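Local coordinates for protein methyl-coenzyme M reductase subunit beta (Methanosarcina barkeri, PDB 1E6Y) that forms part of the enzyme complex that reductively cleaves methyl-coenzyme M with coenzyme B, releasing methane and the mixed heterodisulfide in the last step of methanogenesis, at residues E[173-178]-E[186-191]; E[180-185]-E[373-378]; E[192-197]-E[407-412]; E[210-215]-E[386-391]. All coordinates share one frame; numbering follows the deposited sequence.

Contact 1: residues E[173-178]-E[186-191]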
loop_
_atom_site.group_PDB
_atom_site.type_symbol
_atom_site.label_atom_id
_atom_site.label_comp_id
_atom_site.label_asym_id
_atom_site.label_seq_id
_atom_site.Cartn_x
_atom_site.Cartn_y
_atom_site.Cartn_z
ATOM N N GLY E 173 -19.727 5.851 -9.161
ATOM C CA GLY E 173 -19.996 5.278 -10.465
ATOM C C GLY E 173 -20.118 3.769 -10.365
ATOM O O GLY E 173 -20.101 3.209 -9.268
ATOM N N ILE E 174 -20.243 3.112 -11.512
ATOM C CA ILE E 174 -20.281 1.656 -11.571
ATOM C C ILE E 174 -18.898 1.060 -11.294
ATOM O O ILE E 174 -18.783 -0.003 -10.683
ATOM C CB ILE E 174 -20.797 1.183 -12.954
ATOM C CG1 ILE E 174 -22.245 1.644 -13.142
ATOM C CG2 ILE E 174 -20.711 -0.331 -13.075
ATOM C CD1 ILE E 174 -22.772 1.457 -14.538
ATOM N N LEU E 175 -17.853 1.788 -11.681
ATOM C CA LEU E 175 -16.476 1.338 -11.487
ATOM C C LEU E 175 -15.913 1.846 -10.161
ATOM O O LEU E 175 -16.583 2.569 -9.423
ATOM C CB LEU E 175 -15.595 1.825 -12.643
ATOM C CG LEU E 175 -16.071 1.478 -14.056
ATOM C CD1 LEU E 175 -15.241 2.224 -15.090
ATOM C CD2 LEU E 175 -15.977 -0.024 -14.267
ATOM N N SER E 176 -14.690 1.434 -9.847
ATOM C CA SER E 176 -14.012 1.883 -8.635
ATOM C C SER E 176 -13.040 3.008 -9.003
ATOM O O SER E 176 -13.357 3.849 -9.844
ATOM C CB SER E 176 -13.263 0.705 -8.003
ATOM O OG SER E 176 -12.819 1.016 -6.695
ATOM N N ILE E 177 -11.903 3.076 -8.316
ATOM C CA ILE E 177 -10.790 3.909 -8.767
ATOM C C ILE E 177 -9.670 3.004 -9.278
ATOM O O ILE E 177 -9.569 1.845 -8.872
ATOM C CB ILE E 177 -10.256 4.834 -7.632
ATOM C CG1 ILE E 177 -9.664 4.006 -6.488
ATOM C CG2 ILE E 177 -11.376 5.730 -7.121
ATOM C CD1 ILE E 177 -8.917 4.838 -5.458
ATOM N N PRO E 178 -8.862 3.488 -10.236
ATOM C CA PRO E 178 -7.886 2.629 -10.916
ATOM C C PRO E 178 -6.876 1.983 -9.968
ATOM O O PRO E 178 -6.459 0.848 -10.181
ATOM C CB PRO E 178 -7.208 3.572 -11.908
ATOM C CG PRO E 178 -8.230 4.632 -12.163
ATOM C CD PRO E 178 -8.902 4.837 -10.834
ATOM N N PHE E 186 -7.676 -4.621 -15.278
ATOM C CA PHE E 186 -8.671 -5.103 -14.323
ATOM C C PHE E 186 -9.775 -4.113 -13.962
ATOM O O PHE E 186 -10.674 -4.452 -13.196
ATOM C CB PHE E 186 -7.984 -5.574 -13.036
ATOM C CG PHE E 186 -7.696 -7.048 -13.011
ATOM C CD1 PHE E 186 -6.680 -7.583 -13.798
ATOM C CD2 PHE E 186 -8.457 -7.907 -12.217
ATOM C CE1 PHE E 186 -6.425 -8.957 -13.795
ATOM C CE2 PHE E 186 -8.211 -9.280 -12.208
ATOM C CZ PHE E 186 -7.194 -9.808 -12.997
ATOM N N SER E 187 -9.734 -2.911 -14.531
ATOM C CA SER E 187 -10.680 -1.862 -14.144
ATOM C C SER E 187 -12.145 -2.251 -14.353
ATOM O O SER E 187 -12.978 -2.039 -13.472
ATOM C CB SER E 187 -10.377 -0.570 -14.899
ATOM O OG SER E 187 -9.138 -0.020 -14.487
ATOM N N LEU E 188 -12.446 -2.860 -15.498
ATOM C CA LEU E 188 -13.814 -3.278 -15.810
ATOM C C LEU E 188 -14.221 -4.528 -15.031
ATOM O O LEU E 188 -15.389 -4.920 -15.039
ATOM C CB LEU E 188 -13.970 -3.524 -17.317
ATOM C CG LEU E 188 -13.721 -2.308 -18.214
ATOM C CD1 LEU E 188 -13.780 -2.707 -19.680
ATOM C CD2 LEU E 188 -14.745 -1.226 -17.905
ATOM N N ARG E 189 -13.256 -5.152 -14.358
ATOM C CA ARG E 189 -13.562 -6.274 -13.473
ATOM C C ARG E 189 -13.884 -5.829 -12.067
ATOM O O ARG E 189 -14.458 -6.600 -11.292
ATOM C CB ARG E 189 -12.400 -7.266 -13.493
ATOM C CG ARG E 189 -12.039 -7.725 -14.901
ATOM C CD ARG E 189 -11.180 -8.979 -14.910
ATOM N NE ARG E 189 -11.977 -10.127 -14.445
ATOM C CZ ARG E 189 -11.369 -11.310 -14.227
ATOM N NH1 ARG E 189 -12.177 -12.292 -13.832
ATOM N NH2 ARG E 189 -10.072 -11.439 -14.411
ATOM N N ASN E 190 -13.597 -4.574 -11.735
ATOM C CA ASN E 190 -13.918 -4.081 -10.400
ATOM C C ASN E 190 -15.324 -3.481 -10.321
ATOM O O ASN E 190 -15.492 -2.281 -10.089
ATOM C CB ASN E 190 -12.877 -3.058 -9.935
ATOM C CG ASN E 190 -12.818 -2.944 -8.423
ATOM O OD1 ASN E 190 -13.619 -3.555 -7.713
ATOM N ND2 ASN E 190 -11.843 -2.193 -7.920
ATOM N N ILE E 191 -16.330 -4.336 -10.492
ATOM C CA ILE E 191 -17.731 -3.929 -10.406
ATOM C C ILE E 191 -18.466 -4.946 -9.540
ATOM O O ILE E 191 -18.607 -6.105 -9.929
ATOM C CB ILE E 191 -18.396 -3.898 -11.810
ATOM C CG1 ILE E 191 -17.616 -2.970 -12.744
ATOM C CG2 ILE E 191 -19.848 -3.446 -11.695
ATOM C CD1 ILE E 191 -17.988 -3.111 -14.199
HETATM O O HOH W 1 -17.321 -0.634 -8.638
HETATM O O HOH W 2 -12.766 0.055 -11.586
#

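Contact 2: residues E[180-185]-E[373-378]. With TP7 (Coenzyme B), chain M.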
loop_
_atom_site.group_PDB
_atom_site.type_symbol
_atom_site.label_atom_id
_atom_site.label_comp_id
_atom_site.label_asym_id
_atom_site.label_seq_id
_atom_site.Cartn_x
_atom_site.Cartn_y
_atom_site.Cartn_z
ATOM N N ASN E 180 -7.289 0.655 -7.217
ATOM C CA ASN E 180 -7.798 -0.546 -6.562
ATOM C C ASN E 180 -7.614 -1.806 -7.403
ATOM O O ASN E 180 -7.846 -2.912 -6.919
ATOM C CB ASN E 180 -9.276 -0.384 -6.196
ATOM C CG ASN E 180 -9.479 0.465 -4.954
ATOM O OD1 ASN E 180 -8.549 0.669 -4.174
ATOM N ND2 ASN E 180 -10.697 0.958 -4.762
ATOM N N ASN E 181 -7.171 -1.641 -8.648
ATOM C CA ASN E 181 -6.908 -2.781 -9.527
ATOM C C ASN E 181 -5.851 -3.689 -8.927
ATOM O O ASN E 181 -4.783 -3.228 -8.531
ATOM C CB ASN E 181 -6.418 -2.314 -10.898
ATOM C CG ASN E 181 -7.530 -1.768 -11.765
ATOM O OD1 ASN E 181 -8.708 -1.830 -11.406
ATOM N ND2 ASN E 181 -7.162 -1.237 -12.926
ATOM N N GLU E 182 -6.135 -4.986 -8.898
ATOM C CA GLU E 182 -5.126 -5.965 -8.521
ATOM C C GLU E 182 -4.148 -6.176 -9.669
ATOM O O GLU E 182 -2.936 -6.228 -9.466
ATOM C CB GLU E 182 -5.781 -7.296 -8.158
ATOM C CG GLU E 182 -6.650 -7.228 -6.918
ATOM C CD GLU E 182 -6.463 -8.414 -5.986
ATOM O OE1 GLU E 182 -5.817 -9.415 -6.378
ATOM O OE2 GLU E 182 -6.991 -8.355 -4.858
ATOM N N GLY E 183 -4.685 -6.271 -10.881
ATOM C CA GLY E 183 -3.850 -6.542 -12.035
ATOM C C GLY E 183 -3.961 -5.493 -13.120
ATOM O O GLY E 183 -4.678 -4.499 -12.979
ATOM N N LEU E 184 -3.268 -5.738 -14.227
ATOM C CA LEU E 184 -3.286 -4.834 -15.368
ATOM C C LEU E 184 -4.407 -5.235 -16.326
ATOM O O LEU E 184 -4.477 -6.384 -16.766
ATOM C CB LEU E 184 -1.930 -4.883 -16.072
ATOM C CG LEU E 184 -0.724 -4.762 -15.131
ATOM C CD1 LEU E 184 0.560 -4.992 -15.902
ATOM C CD2 LEU E 184 -0.716 -3.393 -14.464
ATOM N N GLY E 185 -5.313 -4.298 -16.595
ATOM C CA GLY E 185 -6.489 -4.594 -17.397
ATOM C C GLY E 185 -7.700 -4.979 -16.560
ATOM O O GLY E 185 -8.680 -5.509 -17.086
ATOM N N ASN E 373 -16.527 -9.414 -6.979
ATOM C CA ASN E 373 -16.343 -8.881 -8.323
ATOM C C ASN E 373 -15.115 -9.515 -8.972
ATOM O O ASN E 373 -14.365 -10.241 -8.317
ATOM C CB ASN E 373 -16.201 -7.349 -8.287
ATOM C CG ASN E 373 -15.156 -6.878 -7.290
ATOM O OD1 ASN E 373 -13.972 -6.791 -7.611
ATOM N ND2 ASN E 373 -15.594 -6.557 -6.077
ATOM N N GLY E 374 -14.931 -9.260 -10.265
ATOM C CA GLY E 374 -13.828 -9.860 -10.997
ATOM C C GLY E 374 -12.450 -9.373 -10.573
ATOM O O GLY E 374 -11.443 -9.957 -10.971
ATOM N N ASN E 375 -12.401 -8.291 -9.796
ATOM C CA ASN E 375 -11.140 -7.766 -9.270
ATOM C C ASN E 375 -10.920 -8.160 -7.805
ATOM O O ASN E 375 -9.848 -7.915 -7.245
ATOM C CB ASN E 375 -11.104 -6.238 -9.414
ATOM C CG ASN E 375 -9.786 -5.635 -8.948
ATOM O OD1 ASN E 375 -8.747 -5.809 -9.586
ATOM N ND2 ASN E 375 -9.823 -4.932 -7.822
ATOM N N HIS E 376 -11.926 -8.779 -7.191
ATOM C CA HIS E 376 -11.819 -9.235 -5.807
ATOM C C HIS E 376 -10.777 -10.348 -5.737
ATOM O O HIS E 376 -10.742 -11.220 -6.604
ATOM C CB HIS E 376 -13.177 -9.753 -5.318
ATOM C CG HIS E 376 -13.333 -9.749 -3.828
ATOM N ND1 HIS E 376 -12.630 -10.600 -3.002
ATOM C CD2 HIS E 376 -14.159 -9.040 -3.024
ATOM C CE1 HIS E 376 -13.018 -10.416 -1.753
ATOM N NE2 HIS E 376 -13.947 -9.478 -1.738
ATOM N N VAL E 377 -9.915 -10.301 -4.722
ATOM C CA VAL E 377 -8.864 -11.307 -4.566
ATOM C C VAL E 377 -9.416 -12.734 -4.538
ATOM O O VAL E 377 -8.751 -13.671 -4.982
ATOM C CB VAL E 377 -8.023 -11.057 -3.284
ATOM C CG1 VAL E 377 -8.854 -11.320 -2.030
ATOM C CG2 VAL E 377 -6.779 -11.932 -3.298
ATOM N N VAL E 378 -10.662 -12.881 -4.092
ATOM C CA VAL E 378 -11.278 -14.198 -3.965
ATOM C C VAL E 378 -11.816 -14.727 -5.294
ATOM O O VAL E 378 -11.739 -15.924 -5.568
ATOM C CB VAL E 378 -12.429 -14.169 -2.935
ATOM C CG1 VAL E 378 -13.080 -15.542 -2.819
ATOM C CG2 VAL E 378 -11.900 -13.718 -1.584
HETATM N N TP7 M . -8.395 -11.586 3.439
HETATM P P TP7 M . -11.825 -8.905 2.238
HETATM O O1P TP7 M . -12.852 -9.585 1.421
HETATM O O2P TP7 M . -11.194 -7.798 1.483
HETATM O O3P TP7 M . -12.429 -8.406 3.516
HETATM O O4P TP7 M . -10.678 -10.030 2.610
HETATM C CB TP7 M . -9.741 -10.475 1.718
HETATM C C TP7 M . -8.009 -9.191 2.936
HETATM O O TP7 M . -8.235 -8.947 4.147
HETATM O OXT TP7 M . -7.487 -8.362 2.150
HETATM C CA TP7 M . -8.396 -10.599 2.400
HETATM C CG TP7 M . -10.212 -11.822 1.172
HETATM O O1 TP7 M . -7.292 -13.158 2.208
HETATM C C1 TP7 M . -7.584 -12.731 3.361
HETATM C C2 TP7 M . -7.170 -13.332 4.547
HETATM C C3 TP7 M . -6.286 -14.582 4.451
HETATM C C4 TP7 M . -5.691 -15.266 5.714
HETATM C C5 TP7 M . -6.852 -15.871 6.552
HETATM C C6 TP7 M . -7.470 -17.113 5.838
HETATM C C7 TP7 M . -6.420 -18.139 5.578
HETATM S S7 TP7 M . -6.943 -19.667 4.746
HETATM O O HOH W 3 -9.096 -6.699 -4.878
#

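Contact 3: residues E[192-197]-E[407-412]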
loop_
_atom_site.group_PDB
_atom_site.type_symbol
_atom_site.label_atom_id
_atom_site.label_comp_id
_atom_site.label_asym_id
_atom_site.label_seq_id
_atom_site.Cartn_x
_atom_site.Cartn_y
_atom_site.Cartn_z
ATOM N N MET E 192 -18.916 -4.526 -8.359
ATOM C CA MET E 192 -19.502 -5.475 -7.418
ATOM C C MET E 192 -20.808 -6.049 -7.958
ATOM O O MET E 192 -21.528 -5.387 -8.713
ATOM C CB MET E 192 -19.705 -4.830 -6.036
ATOM C CG MET E 192 -21.046 -4.158 -5.817
ATOM S SD MET E 192 -21.109 -3.248 -4.253
ATOM C CE MET E 192 -20.848 -4.559 -3.057
ATOM N N ALA E 193 -21.022 -7.333 -7.687
ATOM C CA ALA E 193 -22.142 -8.076 -8.251
ATOM C C ALA E 193 -23.488 -7.411 -7.967
ATOM O O ALA E 193 -24.376 -7.416 -8.818
ATOM C CB ALA E 193 -22.135 -9.502 -7.725
ATOM N N ASN E 194 -23.616 -6.790 -6.797
ATOM C CA ASN E 194 -24.852 -6.101 -6.436
ATOM C C ASN E 194 -25.182 -4.956 -7.393
ATOM O O ASN E 194 -26.355 -4.684 -7.652
ATOM C CB ASN E 194 -24.775 -5.567 -5.001
ATOM C CG ASN E 194 -25.244 -6.581 -3.971
ATOM O OD1 ASN E 194 -25.701 -7.668 -4.315
ATOM N ND2 ASN E 194 -25.124 -6.227 -2.698
ATOM N N HIS E 195 -24.148 -4.281 -7.897
ATOM C CA HIS E 195 -24.325 -3.201 -8.871
ATOM C C HIS E 195 -24.976 -3.722 -10.144
ATOM O O HIS E 195 -25.937 -3.142 -10.648
ATOM C CB HIS E 195 -22.979 -2.567 -9.233
ATOM C CG HIS E 195 -22.452 -1.620 -8.203
ATOM N ND1 HIS E 195 -23.081 -1.406 -6.993
ATOM C CD2 HIS E 195 -21.359 -0.821 -8.203
ATOM C CE1 HIS E 195 -22.400 -0.516 -6.297
ATOM N NE2 HIS E 195 -21.349 -0.144 -7.008
ATOM N N VAL E 196 -24.428 -4.819 -10.662
ATOM C CA VAL E 196 -24.899 -5.414 -11.907
ATOM C C VAL E 196 -26.333 -5.913 -11.760
ATOM O O VAL E 196 -27.181 -5.622 -12.605
ATOM C CB VAL E 196 -23.979 -6.581 -12.343
ATOM C CG1 VAL E 196 -24.499 -7.215 -13.628
ATOM C CG2 VAL E 196 -22.558 -6.071 -12.551
ATOM N N ALA E 197 -26.614 -6.597 -10.652
ATOM C CA ALA E 197 -27.967 -7.070 -10.359
ATOM C C ALA E 197 -28.962 -5.918 -10.212
ATOM O O ALA E 197 -30.110 -6.028 -10.644
ATOM C CB ALA E 197 -27.962 -7.922 -9.098
ATOM N N SER E 407 -28.898 -2.274 -0.140
ATOM C CA SER E 407 -27.914 -1.860 0.855
ATOM C C SER E 407 -26.682 -1.225 0.218
ATOM O O SER E 407 -26.225 -0.170 0.658
ATOM C CB SER E 407 -27.488 -3.065 1.700
ATOM O OG SER E 407 -26.456 -2.724 2.610
ATOM N N THR E 408 -26.146 -1.876 -0.810
ATOM C CA THR E 408 -24.872 -1.463 -1.394
ATOM C C THR E 408 -25.029 -0.664 -2.683
ATOM O O THR E 408 -24.134 0.096 -3.053
ATOM C CB THR E 408 -23.965 -2.682 -1.695
ATOM O OG1 THR E 408 -24.534 -3.452 -2.761
ATOM C CG2 THR E 408 -23.814 -3.560 -0.461
ATOM N N SER E 409 -26.155 -0.844 -3.368
ATOM C CA SER E 409 -26.273 -0.424 -4.763
ATOM C C SER E 409 -27.588 0.279 -5.089
ATOM O O SER E 409 -27.993 0.334 -6.250
ATOM C CB SER E 409 -26.109 -1.637 -5.684
ATOM O OG SER E 409 -24.944 -2.370 -5.357
ATOM N N GLY E 410 -28.234 0.838 -4.069
ATOM C CA GLY E 410 -29.501 1.519 -4.269
ATOM C C GLY E 410 -29.404 2.688 -5.233
ATOM O O GLY E 410 -30.183 2.782 -6.182
ATOM N N LEU E 411 -28.403 3.541 -5.025
ATOM C CA LEU E 411 -28.164 4.693 -5.891
ATOM C C LEU E 411 -27.823 4.262 -7.319
ATOM O O LEU E 411 -28.324 4.840 -8.286
ATOM C CB LEU E 411 -27.027 5.545 -5.318
ATOM C CG LEU E 411 -26.653 6.845 -6.034
ATOM C CD1 LEU E 411 -27.760 7.872 -5.878
ATOM C CD2 LEU E 411 -25.354 7.377 -5.458
ATOM N N ILE E 412 -26.995 3.225 -7.441
ATOM C CA ILE E 412 -26.556 2.728 -8.742
ATOM C C ILE E 412 -27.729 2.177 -9.549
ATOM O O ILE E 412 -27.855 2.459 -10.741
ATOM C CB ILE E 412 -25.468 1.628 -8.581
ATOM C CG1 ILE E 412 -24.220 2.223 -7.918
ATOM C CG2 ILE E 412 -25.106 1.023 -9.934
ATOM C CD1 ILE E 412 -23.592 3.374 -8.691
#

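Contact 4: residues E[210-215]-E[386-391]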
loop_
_atom_site.group_PDB
_atom_site.type_symbol
_atom_site.label_atom_id
_atom_site.label_comp_id
_atom_site.label_asym_id
_atom_site.label_seq_id
_atom_site.Cartn_x
_atom_site.Cartn_y
_atom_site.Cartn_z
ATOM N N LEU E 210 -24.848 -8.844 -18.667
ATOM C CA LEU E 210 -24.109 -7.599 -18.472
ATOM C C LEU E 210 -22.763 -7.855 -17.800
ATOM O O LEU E 210 -21.741 -7.293 -18.205
ATOM C CB LEU E 210 -24.933 -6.613 -17.635
ATOM C CG LEU E 210 -24.303 -5.233 -17.405
ATOM C CD1 LEU E 210 -23.951 -4.583 -18.735
ATOM C CD2 LEU E 210 -25.263 -4.359 -16.624
ATOM N N SER E 211 -22.762 -8.734 -16.801
ATOM C CA SER E 211 -21.536 -9.113 -16.107
ATOM C C SER E 211 -20.534 -9.774 -17.054
ATOM O O SER E 211 -19.341 -9.487 -16.997
ATOM C CB SER E 211 -21.855 -10.057 -14.946
ATOM O OG SER E 211 -20.669 -10.519 -14.327
ATOM N N SER E 212 -21.034 -10.622 -17.948
ATOM C CA SER E 212 -20.194 -11.284 -18.944
ATOM C C SER E 212 -19.536 -10.264 -19.870
ATOM O O SER E 212 -18.359 -10.386 -20.207
ATOM C CB SER E 212 -21.029 -12.265 -19.767
ATOM O OG SER E 212 -21.549 -13.301 -18.951
ATOM N N ILE E 213 -20.302 -9.249 -20.258
ATOM C CA ILE E 213 -19.795 -8.174 -21.103
ATOM C C ILE E 213 -18.662 -7.428 -20.402
ATOM O O ILE E 213 -17.590 -7.242 -20.977
ATOM C CB ILE E 213 -20.934 -7.199 -21.481
ATOM C CG1 ILE E 213 -21.883 -7.886 -22.470
ATOM C CG2 ILE E 213 -20.367 -5.909 -22.078
ATOM C CD1 ILE E 213 -23.204 -7.182 -22.649
ATOM N N TYR E 214 -18.859 -7.115 -19.123
ATOM C CA TYR E 214 -17.833 -6.431 -18.340
ATOM C C TYR E 214 -16.620 -7.330 -18.111
ATOM O O TYR E 214 -15.481 -6.909 -18.315
ATOM C CB TYR E 214 -18.397 -5.983 -16.988
ATOM C CG TYR E 214 -19.321 -4.781 -17.049
ATOM C CD1 TYR E 214 -20.457 -4.720 -16.244
ATOM C CD2 TYR E 214 -19.010 -3.669 -17.839
ATOM C CE1 TYR E 214 -21.258 -3.581 -16.212
ATOM C CE2 TYR E 214 -19.808 -2.526 -17.816
ATOM C CZ TYR E 214 -20.928 -2.490 -16.998
ATOM O OH TYR E 214 -21.717 -1.365 -16.954
ATOM N N GLU E 215 -16.873 -8.570 -17.702
ATOM C CA GLU E 215 -15.804 -9.522 -17.404
ATOM C C GLU E 215 -14.939 -9.815 -18.621
ATOM O O GLU E 215 -13.713 -9.748 -18.540
ATOM C CB GLU E 215 -16.389 -10.828 -16.864
ATOM C CG GLU E 215 -16.702 -10.792 -15.373
ATOM C CD GLU E 215 -15.448 -10.739 -14.519
ATOM O OE1 GLU E 215 -14.956 -9.626 -14.241
ATOM O OE2 GLU E 215 -14.958 -11.814 -14.118
ATOM N N ALA E 386 -17.047 -16.982 -13.804
ATOM C CA ALA E 386 -17.594 -17.183 -12.464
ATOM C C ALA E 386 -18.515 -16.042 -12.025
ATOM O O ALA E 386 -19.643 -16.276 -11.590
ATOM C CB ALA E 386 -16.456 -17.360 -11.458
ATOM N N ILE E 387 -18.039 -14.808 -12.166
ATOM C CA ILE E 387 -18.760 -13.637 -11.678
ATOM C C ILE E 387 -20.143 -13.405 -12.309
ATOM O O ILE E 387 -21.071 -12.978 -11.618
ATOM C CB ILE E 387 -17.875 -12.365 -11.811
ATOM C CG1 ILE E 387 -16.761 -12.412 -10.761
ATOM C CG2 ILE E 387 -18.707 -11.091 -11.636
ATOM C CD1 ILE E 387 -17.271 -12.423 -9.327
ATOM N N PRO E 388 -20.321 -13.738 -13.606
ATOM C CA PRO E 388 -21.669 -13.645 -14.181
ATOM C C PRO E 388 -22.716 -14.488 -13.447
ATOM O O PRO E 388 -23.852 -14.049 -13.261
ATOM C CB PRO E 388 -21.468 -14.108 -15.621
ATOM C CG PRO E 388 -20.076 -13.689 -15.927
ATOM C CD PRO E 388 -19.308 -13.959 -14.653
ATOM N N CYS E 389 -22.302 -15.652 -12.952
ATOM C CA CYS E 389 -23.172 -16.501 -12.142
ATOM C C CYS E 389 -23.510 -15.854 -10.802
ATOM O O CYS E 389 -24.638 -15.958 -10.319
ATOM C CB CYS E 389 -22.512 -17.859 -11.903
ATOM S SG CYS E 389 -22.007 -18.696 -13.417
ATOM N N VAL E 390 -22.532 -15.170 -10.215
ATOM C CA VAL E 390 -22.743 -14.453 -8.960
ATOM C C VAL E 390 -23.764 -13.324 -9.123
ATOM O O VAL E 390 -24.660 -13.174 -8.298
ATOM C CB VAL E 390 -21.413 -13.881 -8.418
ATOM C CG1 VAL E 390 -21.641 -13.163 -7.096
ATOM C CG2 VAL E 390 -20.406 -15.004 -8.235
ATOM N N CYS E 391 -23.671 -12.580 -10.220
ATOM C CA CYS E 391 -24.617 -11.500 -10.486
ATOM C C CYS E 391 -26.036 -12.026 -10.676
ATOM O O CYS E 391 -26.996 -11.421 -10.191
ATOM C CB CYS E 391 -24.185 -10.708 -11.720
ATOM S SG CYS E 391 -22.628 -9.829 -11.501
HETATM O O HOH W 4 -15.536 -14.432 -13.483
#

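Contact 1: residues E[173-178]-E[186-191]
Ile191 rests against Ile174 and Leu175, closing a loop that turns back on itself between strand 171-172 and helix 193-199. Its branches divide the work. CB stands 4.1 Å from the carbonyl O of Ile174, loosely beside the backbone. From there CG2 runs to the nearest apolar touch, meeting CG2 of Ile174 at 3.5 Å. The other branch turns toward Leu175: with CG1 placed beside the backbone N (chi1 -57°) and CD1 extended beyond it, both carbons lie against Leu175 CD2, CD1 at 3.7 Å. That same leucine methyl also reaches CD2 of Leu188 at 4.0 Å, so a single methyl bridges the 3-10 turn 187-189 and the residue that leads into helix 193-199. Tyr214 of helix 204-221 touches Ile174 and Ile191 and continues the apolar cluster.

The polar side of the contact is mediated by solvent. One water binds the N-H of Ser176 at 2.9 Å and donates to the carbonyl O of Ser187 at 2.8 Å. A second lies between two carbonyls, those of Ile174 and Asn190, with Asn190 O 2.9 Å away. Asn190, the centre of an inverse gamma turn, brings its side chain against CB of Ser176, whose hydroxyl is hydrogen-bonded to the side chain of Asn180. Around the contact, Ala121 of the second copy of this subunit packs on Ser187 and Leu188. The chemistry is thus split, with methyl groups meeting directly while the two backbones are joined through water rather than by direct hydrogen bonds.

Contact 2: residues E[180-185]-E[373-378]
Asn375 joins two buried loops by presenting its amide to the backbone of residues 180-182, a side-chain-to-backbone hydrogen-bonded contact beside the coenzyme B pocket. Its CG points opposite the backbone N (chi1 -177°), which carries the amide across to the other loop. OD1 accepts the N-H of Glu182 at 2.8 Å, almost straight (178°) and on a lone pair in the carbonyl plane. ND2 donates to the carbonyl O of Asn180 at 3.0 Å, reaching it from above the plane of that carbonyl. Cutting Asn375 back to an alanine would remove both amide atoms and is likely to leave the Glu182 N-H and the Asn180 carbonyl without these partners. Glu182 bends over the turn; its OE2 lies 3.3 Å from Val377 CB and shares a water with Asn375 O, while OE1 pairs with Arg380. Beyond the type I turn 373-376, ND1 of His376 accepts the N-H of Val378, which restrains the rotation of the ring, its edge toward the coenzyme B phosphate, CE1 3.3 Å from O1P. Val377 CG1 meets the coenzyme's CG at 3.5 Å. One loop leads from strand 171-172 to helix 193-199, the other from helix 348-358 to helix 387-395.

Contact 3: residues E[192-197]-E[407-412]
His195 and Ser409 meet through a 2.7 Å hydrogen bond between ND1 and OG, with the hydroxyl at the edge of the imidazole and near its plane. Either atom could be the donor. Over one face of the ring lies Ile412, whose CG1 sits 3.8 Å from the ring centroid and 16° off the normal, a CH-pi contact. Met192 CG covers the opposite face, so the imidazole is held between two aliphatic groups while its edge is held by the serine. Next along the polar line, Ser409 OG is linked to OG1 of Thr408 at 2.8 Å, and OG1 in turn accepts the amide of Asn194, ND2 to OG1 2.8 Å, with the hydroxyl close to the amide plane. Four side chains are therefore strung together between two helices, 193-199 and 405-416, whose local axes approach to 8.4 Å and cross at -47°, in broadly the same direction. Short side chains at Thr408 and Ser409 are consistent with the close approach of the backbones, and the CA atoms of His195 and Ser409 are 5.3 Å apart.

Thr408 has OG1 between its backbone N and carbonyl carbon (chi1 68°), which turns the hydroxyl to Asn194 and brings it beside the sulfur of Met192, SD to OG1 3.7 Å. Met192 stands at the N-cap position of helix 193-199. Further out, Asn194 ND2 has a second acceptor in the carbonyl O of Phe403, Gln172 of strand 171-172 touches Ile412, and Val394 of helix 387-395 packs against Asn194.

Contact 4: residues E[210-215]-E[386-391]
Ser211 fits against Pro388 where helices 204-221 and 387-395 pack as a nearly antiparallel pair, their local axes 8.5 Å apart and their directions 150° from each other. In this buried crossing a serine at the closest CA pair, Ser211 CA to Pro388 CA 4.9 Å, is consistent with the close approach. Its OG, turned opposite the backbone N (chi1 175°), lies against the first turn of helix 387-395: it is 3.3 Å from CA of Pro388 and 3.4 Å from CG2 of Ile387, while its own CB and OG both touch the sulfur of Cys391, OG to SG 3.5 Å. Pro388 has no N-H to offer, so the meeting of OG with the ring is one of shape. Ser212 was modelled in two conformers, so its approach to the flank of the proline ring is doubtful; in the conformer given its hydroxyl is hydrogen-bonded to Ser208 O.

One turn further on, Glu215 bends at chi2 (-69°) and brings its carboxylate across Ile387, with OE2 3.8 Å from CB. OE2 also forms a salt bridge with Arg189, and its position near the N-terminal end of helix 387-395 would probably favour the charged form. Replacing the glutamate with an alanine is likely to leave Arg189 without this carboxylate and the helix-end water without one of its acceptors. Cys391 and Val390 face Ala193 of helix 193-199 beyond, and Cys389 meets helix 296-318. A water ties the pair at the end, donating to Glu215 OE2 at 2.8 Å and accepting the N-H of Ile387 at 2.9 Å.

Overall arrangement
Running from the N terminus, the chain leaves strand 171-172 and closes its first loop at contact 1, between 173-178 and 186-191. Inside that loop lies 180-185, which reaches ahead to 373-378, so contact 2 crosses contact 1. Residues 192-197, at the start of helix 193-199, pair with 407-412 far along the chain, and contact 3 therefore encloses contact 4, while both cross contact 2. Contacts between their residues link the four: Leu188 of contact 1 packs on Tyr214 of contact 4, Ser187 meets Asn181 of contact 2, and Asn373 of contact 2 packs on Met192 of contact 3. Together they join the loop after strand 171-172 to the late helices and the coenzyme B pocket.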